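Local coordinates for protein citrinin polyketide synthase (Monascus purpureus, PDB 5MPT) that builds the keto-aldehyde precursor of the mycotoxin citrinin from malonyl-CoA units, this chain being the domain that C-methylates the polyketide, at residues L313-E318 / T348-I353; H289-R292 / I296-R299; D363-T368 / I374-I379. All coordinates share one frame; numbering follows the deposited sequence. Where two conformers were deposited one is given.

Overall arrangement
The three contacts follow one another along the chain in series; none nests in or crosses another. Contact 2 comes first, closing a short loop after strand 279-285 by tying residues 289-292 to the helix 294-304 that follows. Contact 1 then spans some thirty residues, laying helix 347-356 against strand 309-316. Contact 3 closes the last loop, a hairpin of strands 361-364 and 375-381. Strand 375-381 runs antiparallel beside strand 309-316, so contacts 1 and 3 share one sheet, and Trp350 also packs on Ile378. Contacts 1 and 2 meet at the active site through Glu315 and His289, whereas contacts 2 and 3 do not touch.

Contact 1: residues L313-E318 / T348-I353; sequences LLEMTE and THWKKI. With EDO (1,2-ethanediol), chain D.
Trp350, reaching from helix 347-356, covers Leu313 and Glu315 on strand 309-316 of the mixed, Rossmann-like sheet of a class I methyltransferase. The packing is carried by the indole. Leu313 CD1 stands 3.6 Å above the plane of the Trp350 ring, offset toward its rim at CE3, and on the same face Glu315 CG sits over the rim beside CZ2. A bend at chi2 (-77°) turns the Glu315 carboxylate across the six-membered part of the indole, its plane 36° from that of the ring, with CD 3.4 Å from Trp350 CZ2.

Polar links run through a water in the plane of the indole at its edge. This water accepts from Trp350 NE1 at 3.0 Å. It also lies 2.7 Å from Glu315 OE1 and 2.7 Å from Met316 O, but its two protons cannot serve every acceptor nearby, and which of them it serves is left open. Glu315 OE1 is also hydrogen-bonded to His289 ND1, so that two residues of the methyltransferase active site are joined. Beyond the strand, the O2 hydroxyl of an ethanediol molecule, probably from the crystallisation liquor, donates to Thr317 O at 3.1 Å.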
loop_
_atom_site.group_PDB
_atom_site.type_symbol
_atom_site.label_atom_id
_atom_site.label_comp_id
_atom_site.label_asym_id
_atom_site.label_seq_id
_atom_site.Cartn_x
_atom_site.Cartn_y
_atom_site.Cartn_z
ATOM N N LEU A 313 9.680 5.040 -4.147
ATOM C CA LEU A 313 8.689 4.338 -3.344
ATOM C C LEU A 313 7.339 5.041 -3.399
ATOM O O LEU A 313 7.245 6.279 -3.412
ATOM C CB LEU A 313 9.135 4.266 -1.889
ATOM C CG LEU A 313 10.384 3.477 -1.575
ATOM C CD1 LEU A 313 10.879 3.846 -0.194
ATOM C CD2 LEU A 313 10.084 1.977 -1.633
ATOM N N LEU A 314 6.285 4.244 -3.439
ATOM C CA LEU A 314 4.943 4.716 -3.122
ATOM C C LEU A 314 4.553 3.906 -1.906
ATOM O O LEU A 314 4.340 2.698 -2.023
ATOM C CB LEU A 314 3.967 4.504 -4.278
ATOM C CG LEU A 314 2.674 5.329 -4.205
ATOM C CD1 LEU A 314 1.894 5.220 -5.505
ATOM C CD2 LEU A 314 1.790 4.919 -3.048
ATOM N N GLU A 315 4.550 4.543 -0.737
ATOM C CA GLU A 315 4.347 3.842 0.522
ATOM C C GLU A 315 3.288 4.510 1.361
ATOM O O GLU A 315 3.243 5.740 1.475
ATOM C CB GLU A 315 5.648 3.775 1.332
ATOM C CG GLU A 315 6.552 2.675 0.902
ATOM C CD GLU A 315 6.092 1.330 1.408
ATOM O OE1 GLU A 315 5.254 1.286 2.349
ATOM O OE2 GLU A 315 6.546 0.315 0.847
ATOM N N MET A 316 2.440 3.682 1.959
ATOM C CA MET A 316 1.496 4.158 2.951
ATOM C C MET A 316 2.260 4.490 4.226
ATOM O O MET A 316 2.882 3.616 4.833
ATOM C CB MET A 316 0.441 3.094 3.204
ATOM C CG MET A 316 -0.654 3.602 4.100
ATOM S SD MET A 316 -2.126 2.565 4.118
ATOM C CE MET A 316 -3.080 3.285 2.771
ATOM N N THR A 317 2.237 5.759 4.610
ATOM C CA THR A 317 3.082 6.260 5.680
ATOM C C THR A 317 2.306 6.471 6.976
ATOM O O THR A 317 2.918 6.705 8.019
ATOM C CB THR A 317 3.755 7.562 5.210
ATOM O OG1 THR A 317 2.780 8.390 4.551
ATOM C CG2 THR A 317 4.867 7.246 4.239
ATOM N N GLU A 318 0.973 6.408 6.920
ATOM C CA GLU A 318 0.107 6.466 8.086
ATOM C C GLU A 318 -0.886 5.311 8.025
ATOM O O GLU A 318 -1.385 4.962 6.948
ATOM C CB GLU A 318 -0.597 7.820 8.100
ATOM C CG GLU A 318 -1.254 8.234 9.381
ATOM C CD GLU A 318 -1.695 9.683 9.300
ATOM O OE1 GLU A 318 -2.907 9.918 9.098
ATOM O OE2 GLU A 318 -0.820 10.578 9.397
ATOM N N THR A 348 10.014 9.653 7.595
ATOM C CA THR A 348 11.217 9.962 8.360
ATOM C C THR A 348 11.993 8.690 8.683
ATOM O O THR A 348 13.232 8.683 8.648
ATOM C CB THR A 348 10.848 10.714 9.640
ATOM O OG1 THR A 348 9.828 9.996 10.353
ATOM C CG2 THR A 348 10.332 12.109 9.314
ATOM N N HIS A 349 11.282 7.601 8.978
ATOM C CA HIS A 349 11.936 6.323 9.211
ATOM C C HIS A 349 12.518 5.774 7.925
ATOM O O HIS A 349 13.639 5.247 7.909
ATOM C CB HIS A 349 10.938 5.319 9.792
ATOM C CG HIS A 349 11.516 3.956 10.000
ATOM N ND1 HIS A 349 12.359 3.659 11.049
ATOM C CD2 HIS A 349 11.381 2.812 9.288
ATOM C CE1 HIS A 349 12.712 2.388 10.977
ATOM N NE2 HIS A 349 12.123 1.849 9.925
ATOM N N TRP A 350 11.748 5.836 6.844
ATOM C CA TRP A 350 12.271 5.420 5.555
ATOM C C TRP A 350 13.566 6.152 5.230
ATOM O O TRP A 350 14.519 5.543 4.756
ATOM C CB TRP A 350 11.231 5.660 4.470
ATOM C CG TRP A 350 10.135 4.666 4.446
ATOM C CD1 TRP A 350 8.872 4.822 4.912
ATOM C CD2 TRP A 350 10.204 3.349 3.898
ATOM N NE1 TRP A 350 8.144 3.681 4.689
ATOM C CE2 TRP A 350 8.953 2.755 4.080
ATOM C CE3 TRP A 350 11.222 2.607 3.288
ATOM C CZ2 TRP A 350 8.678 1.449 3.663
ATOM C CZ3 TRP A 350 10.941 1.323 2.877
ATOM C CH2 TRP A 350 9.704 0.756 3.060
ATOM N N LYS A 351 13.623 7.462 5.478
ATOM C CA LYS A 351 14.859 8.196 5.207
ATOM C C LYS A 351 16.011 7.644 6.038
ATOM O O LYS A 351 17.133 7.491 5.538
ATOM C CB LYS A 351 14.650 9.686 5.480
ATOM C CG LYS A 351 15.869 10.554 5.279
ATOM C CD LYS A 351 15.527 12.003 5.569
ATOM C CE LYS A 351 16.724 12.961 5.411
ATOM N NZ LYS A 351 16.872 13.476 4.030
ATOM N N LYS A 352 15.750 7.334 7.307
ATOM C CA LYS A 352 16.796 6.775 8.161
ATOM C C LYS A 352 17.364 5.502 7.559
ATOM O O LYS A 352 18.584 5.359 7.418
ATOM C CB LYS A 352 16.248 6.508 9.562
ATOM C CG LYS A 352 17.329 6.176 10.585
ATOM C CD LYS A 352 16.748 5.728 11.923
ATOM C CE LYS A 352 16.150 4.322 11.845
ATOM N NZ LYS A 352 15.589 3.854 13.145
ATOM N N ILE A 353 16.491 4.563 7.193
ATOM C CA ILE A 353 16.949 3.320 6.584
ATOM C C ILE A 353 17.734 3.620 5.318
ATOM O O ILE A 353 18.856 3.139 5.131
ATOM C CB ILE A 353 15.758 2.401 6.271
ATOM C CG1 ILE A 353 14.967 2.069 7.551
ATOM C CG2 ILE A 353 16.228 1.149 5.545
ATOM C CD1 ILE A 353 15.689 1.223 8.527
HETATM C C1 EDO D . 2.998 2.990 11.105
HETATM O O1 EDO D . 4.271 3.141 11.737
HETATM C C2 EDO D . 2.823 4.166 10.157
HETATM O O2 EDO D . 3.280 5.346 10.829
HETATM O O HOH W 1 5.384 2.490 4.733
#

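Contact 2: residues H289-R292 / I296-R299; sequences HATR and ISTR
Thr291 and Ser297 face each other across the turn between a 3-10 segment and the first part of helix 294-304, with 7.1 Å between Thr291 CA and Ser297 CA, the closest CA pair across the two segments. Both CB atoms point into this gap, and the contact is essentially one pair of hydroxyls.

Ser297 OG lies 2.7 Å from Thr291 OG1, a hydrogen-bonding distance. The line from Ser297 OG to Thr291 OG1 makes an angle of about 113° with the CB-OG bond of the serine, close to tetrahedral, and about 98° with the CB-OG1 bond of the threonine. The single proton of Ser297 OG has a second acceptor near by, the carbonyl oxygen of Asn293 one helical turn earlier, so its donation to Thr291 is not settled. With chi1 at 66°, Thr291 OG1 sits between its own backbone N and carbonyl carbon, where it is also hydrogen-bonded to Val288 O. The two buried hydroxyls thus lie between Val288 O, which receives the threonine proton, and Asn293 O, which competes with Thr291 OG1 for that of the serine. Packing adds little: Thr291 CG2 comes within 3.6 Å of Ser297 OG.

Around this pair, Arg340 binds the carbonyl oxygens of His289 and Thr291, and Arg292 forms a salt bridge with Glu268. Thr298, on the same helix, packs against Ile353 and Leu354 of helix 347-356.

The hydroxyl pair therefore ties the following helix to a loop that carries the active-site His289 and, through Thr291, touches the bound S-adenosyl-L-homocysteine: the loop after strand 279-285, the fourth strand of the Rossmann-like 3-2-1-4-5-7-6 sheet of a class I methyltransferase domain.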
loop_
_atom_site.group_PDB
_atom_site.type_symbol
_atom_site.label_atom_id
_atom_site.label_comp_id
_atom_site.label_asym_id
_atom_site.label_seq_id
_atom_site.Cartn_x
_atom_site.Cartn_y
_atom_site.Cartn_z
ATOM N N HIS A 289 7.542 -2.363 2.273
ATOM C CA HIS A 289 7.168 -2.506 3.677
ATOM C C HIS A 289 6.842 -3.938 4.041
ATOM O O HIS A 289 6.910 -4.282 5.229
ATOM C CB HIS A 289 5.992 -1.596 4.036
ATOM C CG HIS A 289 4.697 -1.930 3.369
ATOM N ND1 HIS A 289 4.080 -1.047 2.517
ATOM C CD2 HIS A 289 3.849 -2.978 3.497
ATOM C CE1 HIS A 289 2.927 -1.551 2.113
ATOM N NE2 HIS A 289 2.752 -2.717 2.707
ATOM N N ALA A 290 6.468 -4.780 3.066
ATOM C CA ALA A 290 6.022 -6.140 3.375
ATOM C C ALA A 290 7.176 -7.083 3.597
ATOM O O ALA A 290 6.940 -8.259 3.923
ATOM C CB ALA A 290 5.150 -6.681 2.235
ATOM N N THR A 291 8.395 -6.598 3.486
ATOM C CA THR A 291 9.546 -7.471 3.647
ATOM C C THR A 291 9.984 -7.509 5.111
ATOM O O THR A 291 9.555 -6.709 5.949
ATOM C CB THR A 291 10.703 -7.024 2.746
ATOM O OG1 THR A 291 11.209 -5.742 3.148
ATOM C CG2 THR A 291 10.274 -6.952 1.294
ATOM N N ARG A 292 10.901 -8.439 5.404
ATOM C CA ARG A 292 11.311 -8.680 6.776
ATOM C C ARG A 292 12.121 -7.532 7.349
ATOM O O ARG A 292 11.998 -7.213 8.535
ATOM C CB ARG A 292 12.119 -9.971 6.826
ATOM C CG ARG A 292 11.292 -11.225 6.532
ATOM C CD ARG A 292 12.136 -12.516 6.487
ATOM N NE ARG A 292 11.250 -13.689 6.442
ATOM C CZ ARG A 292 10.585 -14.053 5.345
ATOM N NH1 ARG A 292 10.723 -13.367 4.223
ATOM N NH2 ARG A 292 9.761 -15.087 5.359
ATOM N N ILE A 296 17.934 -4.445 4.708
ATOM C CA ILE A 296 18.334 -5.459 3.737
ATOM C C ILE A 296 17.637 -5.218 2.406
ATOM O O ILE A 296 18.268 -5.252 1.342
ATOM C CB ILE A 296 18.045 -6.870 4.297
ATOM C CG1 ILE A 296 18.960 -7.150 5.483
ATOM C CG2 ILE A 296 18.167 -7.934 3.221
ATOM C CD1 ILE A 296 18.633 -8.456 6.206
ATOM N N SER A 297 16.326 -4.946 2.441
ATOM C CA SER A 297 15.600 -4.777 1.191
ATOM C C SER A 297 16.085 -3.546 0.421
ATOM O O SER A 297 16.281 -3.604 -0.796
ATOM C CB SER A 297 14.114 -4.673 1.452
ATOM O OG SER A 297 13.655 -5.903 1.950
ATOM N N THR A 298 16.255 -2.413 1.105
ATOM C CA THR A 298 16.611 -1.208 0.390
ATOM C C THR A 298 18.075 -1.256 -0.027
ATOM O O THR A 298 18.445 -0.649 -1.030
ATOM C CB THR A 298 16.290 0.056 1.217
ATOM O OG1 THR A 298 17.041 0.050 2.430
ATOM C CG2 THR A 298 14.753 0.196 1.535
ATOM N N ARG A 299 18.913 -1.982 0.710
ATOM C CA ARG A 299 20.288 -2.195 0.271
ATOM C C ARG A 299 20.321 -3.026 -1.005
ATOM O O ARG A 299 21.047 -2.703 -1.957
ATOM C CB ARG A 299 21.097 -2.868 1.381
ATOM C CG ARG A 299 22.594 -2.966 1.064
ATOM C CD ARG A 299 23.392 -3.508 2.230
ATOM N NE ARG A 299 23.561 -2.538 3.314
ATOM C CZ ARG A 299 23.001 -2.627 4.519
ATOM N NH1 ARG A 299 22.212 -3.649 4.839
ATOM N NH2 ARG A 299 23.239 -1.683 5.421
#

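Contact 3: residues D363-T368 / I374-I379; sequences DWTEGT and IQRLII
Asp363 and Ile379 form an antiparallel hydrogen-bonded pair, joined by Asp363 N to Ile379 O at 3.0 Å and Ile379 N to Asp363 O at 2.9 Å; the directions from CA 363 to 366 and from CA 375 to 379 differ by 152°, an antiparallel course. Trp364 and Ile378 follow as a non-hydrogen-bonded pair, and Thr365 N then donates to Leu377 O. Past this point the side chain takes over from the backbone: a chi1 of 53° tucks Thr365 OG1 over its own main chain, where it accepts the N-H of Leu377 at 3.0 Å. A water ties the same hydroxyl to Gln375 O.

Thr365 O is used instead by Arg376, whose NH1 donates to a lone pair of that oxygen at 2.8 Å, in the carbonyl plane and almost in the guanidinium plane. A second water bridges Arg376 NH1 and Gly367 N, accepting from both. Extended from CG to NE, the arginine brings CD to 3.3 Å from Trp364 CD1, with indole and guanidinium planes 61° apart. Trp364 CB packs on Ile378 CG1 at 3.9 Å, while Asp363 CB meets Ile379 CG2 on the other side of the sheet. Lys25 forms salt bridges with both Asp363 and Glu366.

This is a beta hairpin at the sheet edge, with strand 375-381 inserted antiparallel between strands 309-316 and 361-364, the hallmark of the class I methyltransferase fold.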
loop_
_atom_site.group_PDB
_atom_site.type_symbol
_atom_site.label_atom_id
_atom_site.label_comp_id
_atom_site.label_asym_id
_atom_site.label_seq_id
_atom_site.Cartn_x
_atom_site.Cartn_y
_atom_site.Cartn_z
ATOM N N ASP A 363 13.835 12.435 -0.559
ATOM C CA ASP A 363 12.788 13.453 -0.520
ATOM C C ASP A 363 11.436 12.745 -0.571
ATOM O O ASP A 363 11.347 11.547 -0.878
ATOM C CB ASP A 363 12.970 14.447 -1.674
ATOM C CG ASP A 363 12.262 15.801 -1.436
ATOM O OD1 ASP A 363 11.569 15.978 -0.411
ATOM O OD2 ASP A 363 12.431 16.710 -2.287
ATOM N N TRP A 364 10.362 13.471 -0.250
ATOM C CA TRP A 364 9.040 12.862 -0.385
ATOM C C TRP A 364 7.979 13.926 -0.579
ATOM O O TRP A 364 8.202 15.107 -0.317
ATOM C CB TRP A 364 8.661 11.989 0.810
ATOM C CG TRP A 364 8.780 12.664 2.139
ATOM C CD1 TRP A 364 7.840 13.433 2.771
ATOM C CD2 TRP A 364 9.906 12.607 3.010
ATOM N NE1 TRP A 364 8.327 13.872 3.976
ATOM C CE2 TRP A 364 9.593 13.370 4.149
ATOM C CE3 TRP A 364 11.166 11.994 2.929
ATOM C CZ2 TRP A 364 10.489 13.529 5.202
ATOM C CZ3 TRP A 364 12.046 12.158 3.969
ATOM C CH2 TRP A 364 11.702 12.917 5.093
ATOM N N THR A 365 6.830 13.482 -1.090
ATOM C CA THR A 365 5.688 14.356 -1.297
ATOM C C THR A 365 5.119 14.796 0.035
ATOM O O THR A 365 5.131 14.042 1.022
ATOM C CB THR A 365 4.604 13.642 -2.100
ATOM O OG1 THR A 365 4.299 12.396 -1.465
ATOM C CG2 THR A 365 5.093 13.359 -3.511
ATOM N N GLU A 366 4.596 16.025 0.042
ATOM C CA GLU A 366 3.931 16.585 1.199
ATOM C C GLU A 366 2.933 17.621 0.725
ATOM O O GLU A 366 3.015 18.133 -0.399
ATOM C CB GLU A 366 4.928 17.191 2.190
ATOM C CG GLU A 366 5.884 18.200 1.672
ATOM C CD GLU A 366 7.055 18.370 2.639
ATOM O OE1 GLU A 366 7.029 17.740 3.726
ATOM O OE2 GLU A 366 7.992 19.126 2.321
ATOM N N GLY A 367 2.003 17.933 1.614
ATOM C CA GLY A 367 0.992 18.937 1.336
ATOM C C GLY A 367 0.288 19.390 2.594
ATOM O O GLY A 367 0.545 18.907 3.698
ATOM N N THR A 368 -0.652 20.317 2.406
ATOM C CA THR A 368 -1.467 20.811 3.514
ATOM C C THR A 368 -2.711 19.968 3.758
ATOM O O THR A 368 -3.228 19.951 4.887
ATOM C CB THR A 368 -1.880 22.266 3.250
ATOM O OG1 THR A 368 -2.770 22.308 2.130
ATOM C CG2 THR A 368 -0.658 23.124 2.960
ATOM N N ILE A 374 -1.095 10.381 4.249
ATOM C CA ILE A 374 -1.521 8.978 4.296
ATOM C C ILE A 374 -0.587 8.099 3.480
ATOM O O ILE A 374 -0.169 7.027 3.938
ATOM C CB ILE A 374 -2.976 8.822 3.826
ATOM C CG1 ILE A 374 -3.917 9.612 4.740
ATOM C CG2 ILE A 374 -3.367 7.358 3.789
ATOM C CD1 ILE A 374 -5.320 9.751 4.170
ATOM N N GLN A 375 -0.317 8.492 2.240
ATOM C CA GLN A 375 0.722 7.892 1.421
ATOM C C GLN A 375 1.632 8.983 0.918
ATOM O O GLN A 375 1.260 10.152 0.830
ATOM C CB GLN A 375 0.167 7.134 0.217
ATOM C CG GLN A 375 -1.005 6.232 0.588
ATOM C CD GLN A 375 -0.993 4.951 -0.172
ATOM O OE1 GLN A 375 -0.091 4.125 0.008
ATOM N NE2 GLN A 375 -1.954 4.759 -1.038
ATOM N N ARG A 376 2.828 8.561 0.538
ATOM C CA ARG A 376 3.811 9.450 -0.032
ATOM C C ARG A 376 4.532 8.744 -1.159
ATOM O O ARG A 376 4.747 7.527 -1.118
ATOM C CB ARG A 376 4.827 9.899 1.003
ATOM C CG ARG A 376 4.237 10.649 2.140
ATOM C CD ARG A 376 5.299 11.273 2.993
ATOM N NE ARG A 376 4.746 11.665 4.269
ATOM C CZ ARG A 376 4.178 12.838 4.533
ATOM N NH1 ARG A 376 4.102 13.803 3.601
ATOM N NH2 ARG A 376 3.669 13.040 5.752
ATOM N N LEU A 377 4.937 9.524 -2.165
ATOM C CA LEU A 377 6.072 9.135 -2.979
ATOM C C LEU A 377 7.339 9.520 -2.228
ATOM O O LEU A 377 7.483 10.647 -1.749
ATOM C CB LEU A 377 6.065 9.798 -4.349
ATOM C CG LEU A 377 4.902 9.530 -5.307
ATOM C CD1 LEU A 377 5.026 10.418 -6.559
ATOM C CD2 LEU A 377 4.836 8.066 -5.646
ATOM N N ILE A 378 8.248 8.576 -2.121
ATOM C CA ILE A 378 9.518 8.754 -1.430
ATOM C C ILE A 378 10.576 8.417 -2.458
ATOM O O ILE A 378 10.631 7.288 -2.969
ATOM C CB ILE A 378 9.656 7.862 -0.181
ATOM C CG1 ILE A 378 8.494 8.076 0.785
ATOM C CG2 ILE A 378 10.969 8.139 0.546
ATOM C CD1 ILE A 378 8.441 7.016 1.902
ATOM N N ILE A 379 11.352 9.413 -2.833
ATOM C CA ILE A 379 12.420 9.222 -3.809
ATOM C C ILE A 379 13.743 9.126 -3.074
ATOM O O ILE A 379 13.975 9.834 -2.079
ATOM C CB ILE A 379 12.416 10.359 -4.864
ATOM C CG1 ILE A 379 13.358 9.994 -6.007
ATOM C CG2 ILE A 379 12.823 11.724 -4.252
ATOM C CD1 ILE A 379 13.210 10.938 -7.216
HETATM O O HOH W 2 1.884 12.548 -0.049
HETATM O O HOH W 3 2.364 16.132 3.969
#